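Long-range contact in alpha-n-acetylglucosaminidase family protein (PDB 4A42), which probably binds carbohydrate as a family 32 carbohydrate-binding module of a multimodular family 89 alpha-N-acetylglucosaminidase: residues Ile78-Ile92 with Val105-Asn119. Sequence-based numbering, arbitrary orientation.
Sequences IDIVSKGNSPLKYSI and VDENNNEENKAVYSN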
loop_
_atom_site.group_PDB
_atom_site.type_symbol
_atom_site.label_atom_id
_atom_site.label_comp_id
_atom_site.label_asym_id
_atom_site.label_seq_id
_atom_site.Cartn_x
_atom_site.Cartn_y
_atom_site.Cartn_z
ATOM N N ILE A 78 8.638 -1.017 1.841
ATOM C CA ILE A 78 7.265 -1.393 1.545
ATOM C C ILE A 78 7.199 -2.396 0.392
ATOM O O ILE A 78 7.799 -2.177 -0.667
ATOM C CB ILE A 78 6.402 -0.150 1.202
ATOM C CG1 ILE A 78 6.396 0.839 2.382
ATOM C CG2 ILE A 78 4.983 -0.583 0.799
ATOM C CD1 ILE A 78 5.843 2.223 2.053
ATOM N N ASP A 79 6.474 -3.497 0.597
ATOM C CA ASP A 79 6.190 -4.447 -0.484
ATOM C C ASP A 79 4.714 -4.418 -0.861
ATOM O O ASP A 79 3.844 -4.424 0.008
ATOM C CB ASP A 79 6.485 -5.888 -0.069
ATOM C CG ASP A 79 7.946 -6.162 0.139
ATOM O OD1 ASP A 79 8.777 -5.349 -0.311
ATOM O OD2 ASP A 79 8.250 -7.211 0.755
ATOM N N ILE A 80 4.435 -4.448 -2.158
ATOM C CA ILE A 80 3.079 -4.627 -2.654
ATOM C C ILE A 80 3.041 -5.923 -3.440
ATOM O O ILE A 80 3.729 -6.065 -4.449
ATOM C CB ILE A 80 2.640 -3.483 -3.584
ATOM C CG1 ILE A 80 2.801 -2.136 -2.883
ATOM C CG2 ILE A 80 1.182 -3.685 -4.049
ATOM C CD1 ILE A 80 2.748 -0.961 -3.823
ATOM N N VAL A 81 2.249 -6.873 -2.971
ATOM C CA VAL A 81 2.123 -8.150 -3.654
ATOM C C VAL A 81 0.984 -8.014 -4.658
ATOM O O VAL A 81 -0.169 -7.805 -4.262
ATOM C CB VAL A 81 1.849 -9.289 -2.648
ATOM C CG1 VAL A 81 1.755 -10.624 -3.366
ATOM C CG2 VAL A 81 2.954 -9.338 -1.594
ATOM N N SER A 82 1.312 -8.086 -5.946
ATOM C CA SER A 82 0.341 -7.790 -7.006
ATOM C C SER A 82 -0.050 -9.045 -7.757
ATOM O O SER A 82 0.780 -9.653 -8.424
ATOM C CB SER A 82 0.927 -6.770 -7.988
ATOM O OG SER A 82 -0.038 -6.402 -8.956
ATOM N N LYS A 83 -1.321 -9.419 -7.657
ATOM C CA LYS A 83 -1.789 -10.695 -8.173
ATOM C C LYS A 83 -2.556 -10.598 -9.499
ATOM O O LYS A 83 -2.822 -11.615 -10.137
ATOM C CB LYS A 83 -2.605 -11.428 -7.094
ATOM C CG LYS A 83 -1.735 -11.971 -5.948
ATOM C CD LYS A 83 -1.151 -13.342 -6.292
ATOM C CE LYS A 83 -0.114 -13.796 -5.269
ATOM N NZ LYS A 83 0.328 -15.221 -5.503
ATOM N N GLY A 84 -2.917 -9.386 -9.909
ATOM C CA GLY A 84 -3.560 -9.191 -11.202
ATOM C C GLY A 84 -2.637 -9.453 -12.384
ATOM O O GLY A 84 -1.428 -9.620 -12.221
ATOM N N ASN A 85 -3.192 -9.470 -13.591
ATOM C CA ASN A 85 -2.381 -9.794 -14.770
ATOM C C ASN A 85 -1.463 -8.685 -15.278
ATOM O O ASN A 85 -0.342 -8.949 -15.761
ATOM C CB ASN A 85 -3.271 -10.261 -15.913
ATOM C CG ASN A 85 -3.739 -11.675 -15.735
ATOM O OD1 ASN A 85 -3.163 -12.436 -14.954
ATOM N ND2 ASN A 85 -4.781 -12.050 -16.467
ATOM N N SER A 86 -1.945 -7.454 -15.187
ATOM C CA SER A 86 -1.288 -6.319 -15.804
ATOM C C SER A 86 -0.198 -5.783 -14.893
ATOM O O SER A 86 -0.318 -5.863 -13.678
ATOM C CB SER A 86 -2.318 -5.210 -16.087
ATOM O OG SER A 86 -3.227 -5.579 -17.117
ATOM N N PRO A 87 0.866 -5.213 -15.475
ATOM C CA PRO A 87 1.864 -4.523 -14.652
ATOM C C PRO A 87 1.182 -3.493 -13.765
ATOM O O PRO A 87 0.306 -2.757 -14.212
ATOM C CB PRO A 87 2.753 -3.838 -15.688
ATOM C CG PRO A 87 2.636 -4.740 -16.894
ATOM C CD PRO A 87 1.199 -5.159 -16.907
ATOM N N LEU A 88 1.577 -3.447 -12.503
ATOM C CA LEU A 88 0.952 -2.526 -11.569
ATOM C C LEU A 88 1.440 -1.107 -11.797
ATOM O O LEU A 88 2.634 -0.865 -11.926
ATOM C CB LEU A 88 1.233 -2.959 -10.133
ATOM C CG LEU A 88 0.411 -2.249 -9.058
ATOM C CD1 LEU A 88 -1.054 -2.649 -9.171
ATOM C CD2 LEU A 88 0.954 -2.583 -7.682
ATOM N N LYS A 89 0.499 -0.174 -11.862
ATOM C CA LYS A 89 0.808 1.246 -11.908
ATOM C C LYS A 89 0.338 1.823 -10.591
ATOM O O LYS A 89 -0.824 1.666 -10.225
ATOM C CB LYS A 89 0.117 1.918 -13.097
ATOM C CG LYS A 89 0.649 1.442 -14.448
ATOM C CD LYS A 89 -0.195 1.951 -15.608
ATOM C CE LYS A 89 0.303 1.382 -16.919
ATOM N NZ LYS A 89 1.621 1.950 -17.263
ATOM N N TYR A 90 1.240 2.487 -9.868
ATOM C CA TYR A 90 0.957 2.856 -8.485
ATOM C C TYR A 90 1.844 3.994 -8.012
ATOM O O TYR A 90 2.895 4.281 -8.616
ATOM C CB TYR A 90 1.149 1.644 -7.552
ATOM C CG TYR A 90 2.600 1.225 -7.376
ATOM C CD1 TYR A 90 3.236 0.426 -8.321
ATOM C CD2 TYR A 90 3.350 1.660 -6.280
ATOM C CE1 TYR A 90 4.572 0.053 -8.173
ATOM C CE2 TYR A 90 4.688 1.281 -6.122
ATOM C CZ TYR A 90 5.291 0.480 -7.078
ATOM O OH TYR A 90 6.618 0.092 -6.967
ATOM N N SER A 91 1.407 4.633 -6.931
ATOM C CA SER A 91 2.234 5.561 -6.176
ATOM C C SER A 91 2.041 5.314 -4.684
ATOM O O SER A 91 1.061 4.699 -4.258
ATOM C CB SER A 91 1.894 7.015 -6.524
ATOM O OG SER A 91 0.565 7.359 -6.144
ATOM N N ILE A 92 3.015 5.771 -3.910
ATOM C CA ILE A 92 2.989 5.660 -2.467
ATOM C C ILE A 92 3.226 7.047 -1.892
ATOM O O ILE A 92 4.169 7.737 -2.292
ATOM C CB ILE A 92 4.092 4.705 -1.978
ATOM C CG1 ILE A 92 3.995 3.349 -2.703
ATOM C CG2 ILE A 92 3.999 4.505 -0.470
ATOM C CD1 ILE A 92 5.017 2.336 -2.201
ATOM N N VAL A 105 7.112 7.323 -3.809
ATOM C CA VAL A 105 7.322 6.423 -4.941
ATOM C C VAL A 105 6.289 6.780 -5.992
ATOM O O VAL A 105 5.108 6.884 -5.688
ATOM C CB VAL A 105 7.138 4.939 -4.565
ATOM C CG1 VAL A 105 7.263 4.059 -5.812
ATOM C CG2 VAL A 105 8.136 4.515 -3.504
ATOM N N ASP A 106 6.728 6.995 -7.225
ATOM C CA ASP A 106 5.795 7.344 -8.280
ATOM C C ASP A 106 5.998 6.428 -9.466
ATOM O O ASP A 106 6.858 6.673 -10.325
ATOM C CB ASP A 106 5.942 8.810 -8.698
ATOM C CG ASP A 106 4.846 9.251 -9.659
ATOM O OD1 ASP A 106 4.095 8.378 -10.149
ATOM O OD2 ASP A 106 4.729 10.465 -9.930
ATOM N N GLU A 107 5.193 5.372 -9.510
ATOM C CA GLU A 107 5.288 4.359 -10.557
ATOM C C GLU A 107 4.009 4.303 -11.372
ATOM O O GLU A 107 3.596 3.236 -11.837
ATOM C CB GLU A 107 5.573 2.989 -9.945
ATOM C CG GLU A 107 7.006 2.835 -9.459
ATOM C CD GLU A 107 7.994 2.829 -10.602
ATOM O OE1 GLU A 107 7.558 2.691 -11.764
ATOM O OE2 GLU A 107 9.206 2.958 -10.336
ATOM N N ASN A 108 3.381 5.460 -11.553
ATOM C CA ASN A 108 2.120 5.539 -12.283
ATOM C C ASN A 108 2.232 5.178 -13.767
ATOM O O ASN A 108 1.230 4.909 -14.414
ATOM C CB ASN A 108 1.422 6.897 -12.061
ATOM C CG ASN A 108 1.918 7.994 -12.993
ATOM O OD1 ASN A 108 1.135 8.571 -13.753
ATOM N ND2 ASN A 108 3.208 8.303 -12.927
ATOM N N ASN A 109 3.455 5.163 -14.291
ATOM C CA ASN A 109 3.664 4.800 -15.687
ATOM C C ASN A 109 4.340 3.443 -15.840
ATOM O O ASN A 109 4.782 3.071 -16.922
ATOM C CB ASN A 109 4.471 5.888 -16.402
ATOM C CG ASN A 109 3.710 7.197 -16.522
ATOM O OD1 ASN A 109 2.559 7.219 -16.958
ATOM N ND2 ASN A 109 4.350 8.296 -16.135
ATOM N N ASN A 110 4.412 2.693 -14.745
ATOM C CA ASN A 110 5.156 1.438 -14.756
ATOM C C ASN A 110 4.651 0.420 -15.767
ATOM O O ASN A 110 3.447 0.194 -15.886
ATOM C CB ASN A 110 5.162 0.785 -13.380
ATOM C CG ASN A 110 5.813 -0.574 -13.408
ATOM O OD1 ASN A 110 7.010 -0.679 -13.678
ATOM N ND2 ASN A 110 5.030 -1.632 -13.148
ATOM N N GLU A 111 5.586 -0.212 -16.471
ATOM C CA GLU A 111 5.238 -1.309 -17.362
ATOM C C GLU A 111 5.935 -2.606 -16.974
ATOM O O GLU A 111 5.734 -3.618 -17.622
ATOM C CB GLU A 111 5.546 -0.959 -18.820
ATOM C CG GLU A 111 4.720 0.189 -19.364
ATOM C CD GLU A 111 3.242 -0.144 -19.460
ATOM O OE1 GLU A 111 2.878 -1.329 -19.300
ATOM O OE2 GLU A 111 2.441 0.789 -19.696
ATOM N N GLU A 112 6.750 -2.578 -15.917
ATOM C CA GLU A 112 7.467 -3.780 -15.493
ATOM C C GLU A 112 6.498 -4.722 -14.778
ATOM O O GLU A 112 5.759 -4.299 -13.890
ATOM C CB GLU A 112 8.653 -3.432 -14.576
ATOM C CG GLU A 112 9.598 -4.617 -14.278
ATOM C CD GLU A 112 10.697 -4.275 -13.283
ATOM O OE1 GLU A 112 10.579 -3.268 -12.566
ATOM O OE2 GLU A 112 11.692 -5.020 -13.204
ATOM N N ASN A 113 6.498 -5.988 -15.184
ATOM C CA ASN A 113 5.584 -6.967 -14.601
ATOM C C ASN A 113 6.298 -7.787 -13.546
ATOM O O ASN A 113 7.177 -8.608 -13.857
ATOM C CB ASN A 113 4.976 -7.867 -15.675
ATOM C CG ASN A 113 3.626 -8.440 -15.252
ATOM O OD1 ASN A 113 3.412 -8.757 -14.081
ATOM N ND2 ASN A 113 2.710 -8.564 -16.202
ATOM N N LYS A 114 5.929 -7.548 -12.292
ATOM C CA LYS A 114 6.558 -8.228 -11.161
ATOM C C LYS A 114 5.507 -8.803 -10.231
ATOM O O LYS A 114 4.376 -8.304 -10.162
ATOM C CB LYS A 114 7.465 -7.279 -10.371
ATOM C CG LYS A 114 8.586 -6.646 -11.198
ATOM C CD LYS A 114 9.709 -6.128 -10.320
ATOM C CE LYS A 114 9.295 -4.929 -9.490
ATOM N NZ LYS A 114 10.463 -4.374 -8.738
ATOM N N ALA A 115 5.881 -9.849 -9.505
ATOM C CA ALA A 115 4.963 -10.441 -8.537
ATOM C C ALA A 115 4.875 -9.557 -7.290
ATOM O O ALA A 115 3.795 -9.364 -6.721
ATOM C CB ALA A 115 5.426 -11.861 -8.167
ATOM N N VAL A 116 6.017 -9.018 -6.876
ATOM C CA VAL A 116 6.096 -8.156 -5.709
ATOM C C VAL A 116 6.796 -6.863 -6.099
ATOM O O VAL A 116 7.902 -6.879 -6.650
ATOM C CB VAL A 116 6.877 -8.833 -4.576
ATOM C CG1 VAL A 116 6.940 -7.928 -3.347
ATOM C CG2 VAL A 116 6.223 -10.154 -4.225
ATOM N N TYR A 117 6.143 -5.744 -5.820
ATOM C CA TYR A 117 6.756 -4.434 -6.022
ATOM C C TYR A 117 7.322 -3.919 -4.700
ATOM O O TYR A 117 6.589 -3.451 -3.825
ATOM C CB TYR A 117 5.757 -3.449 -6.658
ATOM C CG TYR A 117 5.336 -3.878 -8.036
ATOM C CD1 TYR A 117 4.271 -4.755 -8.220
ATOM C CD2 TYR A 117 6.022 -3.432 -9.173
ATOM C CE1 TYR A 117 3.900 -5.168 -9.491
ATOM C CE2 TYR A 117 5.650 -3.836 -10.438
ATOM C CZ TYR A 117 4.593 -4.697 -10.598
ATOM O OH TYR A 117 4.225 -5.113 -11.855
ATOM N N SER A 118 8.637 -4.057 -4.552
ATOM C CA SER A 118 9.321 -3.627 -3.338
ATOM C C SER A 118 9.896 -2.227 -3.518
ATOM O O SER A 118 10.342 -1.858 -4.616
ATOM C CB SER A 118 10.471 -4.590 -3.014
ATOM O OG SER A 118 10.023 -5.935 -2.924
ATOM N N ASN A 119 9.874 -1.443 -2.447
ATOM C CA ASN A 119 10.535 -0.135 -2.433
ATOM C C ASN A 119 11.204 0.133 -1.096
ATOM O O ASN A 119 10.564 0.064 -0.052
ATOM C CB ASN A 119 9.538 0.995 -2.708
ATOM C CG ASN A 119 9.065 1.026 -4.145
ATOM O OD1 ASN A 119 7.995 0.526 -4.462
ATOM N ND2 ASN A 119 9.869 1.605 -5.021
HETATM O O HOH W 1 6.331 -0.897 -2.597
HETATM O O HOH W 2 1.018 -6.396 -11.404
#
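Tyr90 turns its edge to the face of Tyr117 between the two sheets of this F5/8 type C beta-sandwich, an offset edge-to-face pair with planes 61° apart. Strand 90-92 pairs antiparallel with 105-107 in one sheet, and 78-82 with 116-119 in the other. A chi1 of 70° wedges Tyr90 CG between backbone N and carbonyl carbon, and one ring face lies against Glu107 in a CH-pi contact, with Glu107 CB 3.8 Å from the ring centroid. Tyr90 OH donates to a lone pair of Asn119 OD1 at 2.9 Å, linking the sheets. Leu88 CB packs 3.5 Å from Tyr117 CE1, and Phe134 adjoins Leu88 and Tyr90. Tyr117 OH donates to Glu112 O (2.7 Å) while accepting from Leu88 N and Lys114 N. Asn110 ND2 bridges Glu112 O and Leu88 O, and Asn110 OD1 accepts from Glu112 N, closing an Asx turn. Toward solvent, packing gives way to charge: the Lys89 side chain, bent at chi4 (-69°), brings NZ into a salt bridge with Glu111 OE2, met from above the carboxylate plane at 2.8 Å, and also donates to Asn110 O. In loops 83-89 and 108-115, hydroxyl, amide and ammonium groups thus bond backbone groups that no strand pairing uses.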